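Local structure of flavohemoglobin (Malassezia yamatoensis, 6O0A) at residues Thr291-Phe296 with Gly325-Arg330; Leu283-Ile288 with Ile311-Arg316. The protein binds heme and FAD, is required for resistance to nitric oxide and probably oxidises it to nitrate using NAD(P)H. All blocks are in the same frame, centred on the assembly; numbering follows the deposited sequence.

Contact 1: residues Thr291-Phe296 with Gly325-Arg330. With FAD (flavin-adenine dinucleotide), chain B.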
# COMPACT_ATOMS: atom_id res chain seq x y z
N THR A 291 5.92 -11.41 -0.51
CA THR A 291 7.09 -10.55 -0.53
C THR A 291 7.34 -9.82 0.79
O THR A 291 8.48 -9.85 1.28
CB THR A 291 7.04 -9.60 -1.74
OG1 THR A 291 5.83 -8.83 -1.75
CG2 THR A 291 7.14 -10.39 -3.06
N PRO A 292 6.35 -9.19 1.45
CA PRO A 292 6.65 -8.67 2.81
C PRO A 292 7.00 -9.75 3.81
O PRO A 292 7.82 -9.52 4.71
CB PRO A 292 5.35 -7.93 3.20
CG PRO A 292 4.30 -8.47 2.31
CD PRO A 292 4.98 -8.84 1.02
N VAL A 293 6.40 -10.94 3.68
CA VAL A 293 6.71 -12.03 4.60
C VAL A 293 8.20 -12.38 4.53
O VAL A 293 8.88 -12.52 5.56
CB VAL A 293 5.82 -13.25 4.29
CG1 VAL A 293 6.25 -14.47 5.10
CG2 VAL A 293 4.34 -12.91 4.59
N LEU A 294 8.73 -12.53 3.32
CA LEU A 294 10.16 -12.80 3.17
C LEU A 294 11.02 -11.67 3.73
O LEU A 294 12.03 -11.91 4.40
CB LEU A 294 10.47 -13.05 1.70
CG LEU A 294 11.95 -13.29 1.39
CD1 LEU A 294 12.48 -14.50 2.16
CD2 LEU A 294 12.17 -13.45 -0.12
N ALA A 295 10.63 -10.41 3.49
CA ALA A 295 11.36 -9.30 4.11
C ALA A 295 11.36 -9.41 5.63
O ALA A 295 12.40 -9.22 6.28
CB ALA A 295 10.75 -7.96 3.66
N PHE A 296 10.20 -9.73 6.23
CA PHE A 296 10.11 -9.83 7.69
C PHE A 296 10.97 -10.98 8.20
O PHE A 296 11.67 -10.84 9.21
CB PHE A 296 8.66 -10.06 8.12
CG PHE A 296 7.75 -8.90 7.89
CD1 PHE A 296 8.22 -7.60 7.87
CD2 PHE A 296 6.39 -9.12 7.69
CE1 PHE A 296 7.36 -6.53 7.66
CE2 PHE A 296 5.52 -8.06 7.48
CZ PHE A 296 6.01 -6.76 7.46
N GLY A 325 11.71 -21.32 -1.93
CA GLY A 325 12.99 -21.86 -1.50
C GLY A 325 13.73 -20.91 -0.58
O GLY A 325 14.25 -21.32 0.47
N GLU A 326 13.77 -19.63 -0.94
CA GLU A 326 14.47 -18.64 -0.13
C GLU A 326 13.77 -18.42 1.21
O GLU A 326 14.43 -18.28 2.24
CB GLU A 326 14.59 -17.34 -0.91
CG GLU A 326 15.28 -16.25 -0.14
CD GLU A 326 15.45 -14.99 -0.97
OE1 GLU A 326 15.23 -15.06 -2.21
OE2 GLU A 326 15.80 -13.94 -0.39
N LEU A 327 12.44 -18.38 1.20
CA LEU A 327 11.71 -18.24 2.46
C LEU A 327 12.03 -19.40 3.39
O LEU A 327 12.28 -19.19 4.59
CB LEU A 327 10.21 -18.17 2.19
CG LEU A 327 9.31 -18.07 3.42
CD1 LEU A 327 9.64 -16.83 4.24
CD2 LEU A 327 7.83 -18.06 2.97
N LEU A 328 12.06 -20.62 2.87
CA LEU A 328 12.37 -21.77 3.71
C LEU A 328 13.78 -21.69 4.27
O LEU A 328 14.02 -22.04 5.43
CB LEU A 328 12.17 -23.07 2.94
CG LEU A 328 10.72 -23.36 2.52
CD1 LEU A 328 10.62 -24.68 1.80
CD2 LEU A 328 9.78 -23.33 3.73
N GLU A 329 14.74 -21.23 3.46
CA GLU A 329 16.11 -21.12 3.96
C GLU A 329 16.20 -20.11 5.08
O GLU A 329 16.83 -20.37 6.12
CB GLU A 329 17.07 -20.75 2.82
CG GLU A 329 17.30 -21.86 1.82
CD GLU A 329 17.82 -23.13 2.48
OE1 GLU A 329 18.87 -23.09 3.16
OE2 GLU A 329 17.17 -24.18 2.32
N ARG A 330 15.58 -18.94 4.90
CA ARG A 330 15.60 -17.93 5.96
C ARG A 330 14.92 -18.43 7.22
O ARG A 330 15.40 -18.20 8.33
CB ARG A 330 14.92 -16.63 5.49
CG ARG A 330 15.67 -15.88 4.42
CD ARG A 330 17.00 -15.30 4.92
NE ARG A 330 18.05 -16.31 4.95
CZ ARG A 330 18.61 -16.85 3.87
NH1 ARG A 330 18.22 -16.47 2.65
NH2 ARG A 330 19.57 -17.76 4.00
PA FAD B . -2.86 -2.06 -13.32
O1A FAD B . -2.66 -1.42 -14.64
O2A FAD B . -2.65 -1.16 -12.13
O5B FAD B . -4.32 -2.69 -13.24
C5B FAD B . -4.82 -3.19 -11.98
C4B FAD B . -6.23 -3.65 -12.25
O4B FAD B . -7.00 -2.53 -12.75
C3B FAD B . -6.37 -4.71 -13.33
O3B FAD B . -6.17 -6.03 -12.82
C2B FAD B . -7.82 -4.51 -13.79
O2B FAD B . -8.74 -5.18 -12.93
C1B FAD B . -7.99 -3.00 -13.65
N9A FAD B . -7.84 -2.28 -14.91
C8A FAD B . -6.67 -2.07 -15.60
N7A FAD B . -6.83 -1.45 -16.74
C5A FAD B . -8.20 -1.24 -16.82
C6A FAD B . -9.02 -0.69 -17.82
N6A FAD B . -8.55 -0.21 -18.98
N1A FAD B . -10.35 -0.68 -17.61
C2A FAD B . -10.82 -1.17 -16.46
N3A FAD B . -10.15 -1.72 -15.44
C4A FAD B . -8.83 -1.73 -15.69
N1 FAD B . 2.81 -6.50 -6.78
C2 FAD B . 3.73 -7.49 -6.95
O2 FAD B . 3.70 -8.25 -7.94
N3 FAD B . 4.73 -7.67 -6.00
C4 FAD B . 4.90 -6.91 -4.85
O4 FAD B . 5.83 -7.13 -4.09
C4X FAD B . 3.92 -5.86 -4.68
N5 FAD B . 4.01 -5.10 -3.63
C5X FAD B . 3.07 -4.09 -3.47
C6 FAD B . 3.13 -3.27 -2.34
C7 FAD B . 2.22 -2.24 -2.14
C7M FAD B . 2.30 -1.40 -0.89
C8 FAD B . 1.23 -2.00 -3.10
C8M FAD B . 0.24 -0.88 -2.94
C9 FAD B . 1.15 -2.82 -4.22
C9A FAD B . 2.05 -3.87 -4.41
N10 FAD B . 1.98 -4.72 -5.54
C10 FAD B . 2.91 -5.73 -5.70
C1' FAD B . 0.99 -4.49 -6.60
C2' FAD B . 1.50 -3.55 -7.68
O2' FAD B . 1.75 -2.26 -7.11
C3' FAD B . 0.53 -3.42 -8.85
O3' FAD B . -0.76 -3.06 -8.35
C4' FAD B . 0.40 -4.70 -9.68
O4' FAD B . 1.71 -5.14 -10.04
C5' FAD B . -0.47 -4.52 -10.91
O5' FAD B . 0.11 -3.50 -11.74
P FAD B . -0.35 -3.43 -13.27
O1P FAD B . 0.02 -4.62 -14.09
O2P FAD B . 0.20 -2.15 -13.83
O3P FAD B . -1.94 -3.35 -13.20
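Helices 291-296 and 325-330 run side by side in nearly the same direction, their axes 9.9 Å apart and crossing at 28°, the closest CA atoms being those of Leu294 and Leu327. Leu294 makes the largest contribution. Its CG lies anti to the backbone N (chi1 177°), which carries both methyl branches across to the second helix: CD1 lies 3.8 Å from Leu327 CA and also meets the CG methylene of Arg330. The other branch, CD2, rests against the carboxylate of Glu326, 3.7 Å from OE2, and the two side chains cross at about a right angle. Glu326 reaches past this methyl to a salt bridge with Arg235, while the bent chain of Arg330 turns its guanidinium away to Glu333. Leu327 CD1 meets both Leu294 CD1 and Val293 CG1, each at 4.2 Å. The helices thus meet through apolar side chains, with Glu326 and Arg330 at one border. Thr291 OG1 lies 2.9 Å from FAD O4 and within reach of Ile288 O, two acceptors for a single proton. These are successive helices of the Rossmann-like NAD-binding domain, packed beside each other over its parallel sheet, where Pro292 and Val293 rest on Phe369 of strand 367-371.

Contact 2: residues Leu283-Ile288 with Ile311-Arg316. With FAD (flavin-adenine dinucleotide), chain B.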
# COMPACT_ATOMS: atom_id res chain seq x y z
N LEU A 283 2.33 -15.02 10.27
CA LEU A 283 2.40 -14.36 8.97
C LEU A 283 1.64 -15.22 7.97
O LEU A 283 2.01 -16.39 7.75
CB LEU A 283 3.85 -14.16 8.55
CG LEU A 283 4.77 -13.54 9.62
CD1 LEU A 283 6.20 -13.42 9.09
CD2 LEU A 283 4.25 -12.16 10.05
N ILE A 284 0.59 -14.67 7.38
CA ILE A 284 -0.31 -15.42 6.50
C ILE A 284 -0.34 -14.71 5.15
O ILE A 284 -0.68 -13.52 5.08
CB ILE A 284 -1.71 -15.53 7.10
CG1 ILE A 284 -1.66 -16.25 8.45
CG2 ILE A 284 -2.64 -16.23 6.12
CD1 ILE A 284 -3.01 -16.41 9.13
N CYS A 285 -0.02 -15.44 4.08
CA CYS A 285 0.05 -14.80 2.77
C CYS A 285 -0.44 -15.73 1.67
O CYS A 285 -0.56 -16.94 1.84
CB CYS A 285 1.49 -14.33 2.45
SG CYS A 285 2.71 -15.65 2.35
N ALA A 286 -0.74 -15.12 0.52
CA ALA A 286 -1.13 -15.85 -0.67
C ALA A 286 -0.40 -15.27 -1.87
O ALA A 286 -0.26 -14.05 -1.98
CB ALA A 286 -2.65 -15.78 -0.92
N GLY A 287 0.05 -16.15 -2.75
CA GLY A 287 0.64 -15.69 -4.01
C GLY A 287 1.83 -14.78 -3.77
O GLY A 287 2.69 -15.06 -2.93
N ILE A 288 1.86 -13.66 -4.49
CA ILE A 288 2.98 -12.72 -4.38
C ILE A 288 2.92 -11.92 -3.09
O ILE A 288 3.86 -11.19 -2.77
CB ILE A 288 3.04 -11.82 -5.63
CG1 ILE A 288 4.43 -11.22 -5.80
CG2 ILE A 288 1.97 -10.74 -5.58
CD1 ILE A 288 5.55 -12.24 -5.88
N ILE A 311 4.44 -19.22 9.87
CA ILE A 311 4.25 -18.70 8.53
C ILE A 311 3.34 -19.66 7.78
O ILE A 311 3.63 -20.85 7.70
CB ILE A 311 5.60 -18.53 7.79
CG1 ILE A 311 6.49 -17.55 8.54
CG2 ILE A 311 5.35 -18.04 6.34
CD1 ILE A 311 7.95 -17.95 8.59
N ILE A 312 2.24 -19.13 7.23
CA ILE A 312 1.28 -19.92 6.47
C ILE A 312 1.16 -19.26 5.11
O ILE A 312 0.63 -18.15 5.00
CB ILE A 312 -0.08 -20.01 7.17
CG1 ILE A 312 0.07 -20.31 8.66
CG2 ILE A 312 -0.95 -21.08 6.51
CD1 ILE A 312 0.54 -21.72 8.97
N ALA A 313 1.64 -19.93 4.07
CA ALA A 313 1.68 -19.38 2.72
C ALA A 313 0.84 -20.23 1.78
O ALA A 313 0.90 -21.46 1.81
CB ALA A 313 3.12 -19.28 2.23
N SER A 314 0.06 -19.56 0.94
CA SER A 314 -0.83 -20.21 -0.02
C SER A 314 -0.32 -19.98 -1.44
O SER A 314 0.21 -18.91 -1.75
CB SER A 314 -2.26 -19.68 0.12
OG SER A 314 -3.17 -20.42 -0.67
N SER A 315 -0.48 -21.00 -2.28
CA SER A 315 -0.13 -20.92 -3.69
C SER A 315 -0.99 -21.93 -4.44
O SER A 315 -1.59 -22.82 -3.85
CB SER A 315 1.37 -21.21 -3.91
OG SER A 315 1.71 -21.12 -5.28
N ARG A 316 -1.04 -21.79 -5.77
CA ARG A 316 -1.77 -22.78 -6.54
C ARG A 316 -1.06 -24.13 -6.50
O ARG A 316 -1.72 -25.18 -6.52
CB ARG A 316 -1.93 -22.30 -7.98
CG ARG A 316 -2.81 -21.06 -8.07
CD ARG A 316 -2.83 -20.47 -9.47
NE ARG A 316 -3.43 -21.39 -10.42
CZ ARG A 316 -4.72 -21.44 -10.71
NH1 ARG A 316 -5.57 -20.62 -10.10
NH2 ARG A 316 -5.18 -22.32 -11.59
PA FAD B . -2.86 -2.06 -13.32
O1A FAD B . -2.66 -1.42 -14.64
O2A FAD B . -2.65 -1.16 -12.13
O5B FAD B . -4.32 -2.69 -13.24
C5B FAD B . -4.82 -3.19 -11.98
C4B FAD B . -6.23 -3.65 -12.25
O4B FAD B . -7.00 -2.53 -12.75
C3B FAD B . -6.37 -4.71 -13.33
O3B FAD B . -6.17 -6.03 -12.82
C2B FAD B . -7.82 -4.51 -13.79
O2B FAD B . -8.74 -5.18 -12.93
C1B FAD B . -7.99 -3.00 -13.65
N9A FAD B . -7.84 -2.28 -14.91
C8A FAD B . -6.67 -2.07 -15.60
N7A FAD B . -6.83 -1.45 -16.74
C5A FAD B . -8.20 -1.24 -16.82
C6A FAD B . -9.02 -0.69 -17.82
N6A FAD B . -8.55 -0.21 -18.98
N1A FAD B . -10.35 -0.68 -17.61
C2A FAD B . -10.82 -1.17 -16.46
N3A FAD B . -10.15 -1.72 -15.44
C4A FAD B . -8.83 -1.73 -15.69
N1 FAD B . 2.81 -6.50 -6.78
C2 FAD B . 3.73 -7.49 -6.95
O2 FAD B . 3.70 -8.25 -7.94
N3 FAD B . 4.73 -7.67 -6.00
C4 FAD B . 4.90 -6.91 -4.85
O4 FAD B . 5.83 -7.13 -4.09
C4X FAD B . 3.92 -5.86 -4.68
N5 FAD B . 4.01 -5.10 -3.63
C5X FAD B . 3.07 -4.09 -3.47
C6 FAD B . 3.13 -3.27 -2.34
C7 FAD B . 2.22 -2.24 -2.14
C7M FAD B . 2.30 -1.40 -0.89
C8 FAD B . 1.23 -2.00 -3.10
C8M FAD B . 0.24 -0.88 -2.94
C9 FAD B . 1.15 -2.82 -4.22
C9A FAD B . 2.05 -3.87 -4.41
N10 FAD B . 1.98 -4.72 -5.54
C10 FAD B . 2.91 -5.73 -5.70
C1' FAD B . 0.99 -4.49 -6.60
C2' FAD B . 1.50 -3.55 -7.68
O2' FAD B . 1.75 -2.26 -7.11
C3' FAD B . 0.53 -3.42 -8.85
O3' FAD B . -0.76 -3.06 -8.35
C4' FAD B . 0.40 -4.70 -9.68
O4' FAD B . 1.71 -5.14 -10.04
C5' FAD B . -0.47 -4.52 -10.91
O5' FAD B . 0.11 -3.50 -11.74
P FAD B . -0.35 -3.43 -13.27
O1P FAD B . 0.02 -4.62 -14.09
O2P FAD B . 0.20 -2.15 -13.83
O3P FAD B . -1.94 -3.35 -13.20
O HOH W 1 2.81 -17.46 -1.55
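Leu283-Ala286 and Ile311-Ser314 pair as neighbouring parallel strands in the six-stranded sheet of the NAD-binding domain, the two strands of a beta-alpha-beta unit connected by helix 290-302. Four backbone hydrogen bonds join them. Ile312 N binds Leu283 O at 2.8 Å, and Cys285 N returns to Ile312 O. Farther along, Ser314 N binds Cys285 O at 2.8 Å and Gly287 N binds Ser314 O. On one face Leu283 and Ile311 run together from the sheet, with CD1 of the leucine 4.2 Å from CG1 of the isoleucine. Next on this face, Cys285 SG sits between its own N and carbonyl carbon (chi1 62°) and touches Ala313 CB at 3.7 Å. The other face carries Ile284 beside Ile312 and Ala286 CB against Ser314 CB. After Ala286, Gly287 has a positive phi (59°), and Ile288 beyond it brings CG1 to 3.6 Å from FAD N3. A water donates to both Gly287 O and Ser314 O, giving the latter a second donor besides Gly287 N. The four bonds pair the inward-facing N-H and C=O groups, while Ile284 and Ile311 also bond to the strands beyond, and polar bridging continues through water where the chain turns toward the flavin.

How the contacts relate
The two contacts lie with their centres 11 Å apart and interleave along the chain: strand 281-286, helix 290-302, strand 308-315, then helix 324-332. Contact 2 pairs the strands of this beta-alpha-beta-alpha run, and contact 1 pairs its helices, which cover one face of the parallel sheet. Val293 joins the layers, with CG2 3.8 Å from Cys285 CB and CG1 against Leu283 and Ile311; Leu327 CD2 also reaches Ile311 CG2. Both contacts touch FAD, through Ile288 just after the first strand and Thr291 at the start of the following helix. The connection between strand and helix is one place where this domain meets the flavin, as expected if hydride passes from a nicotinamide cofactor to FAD.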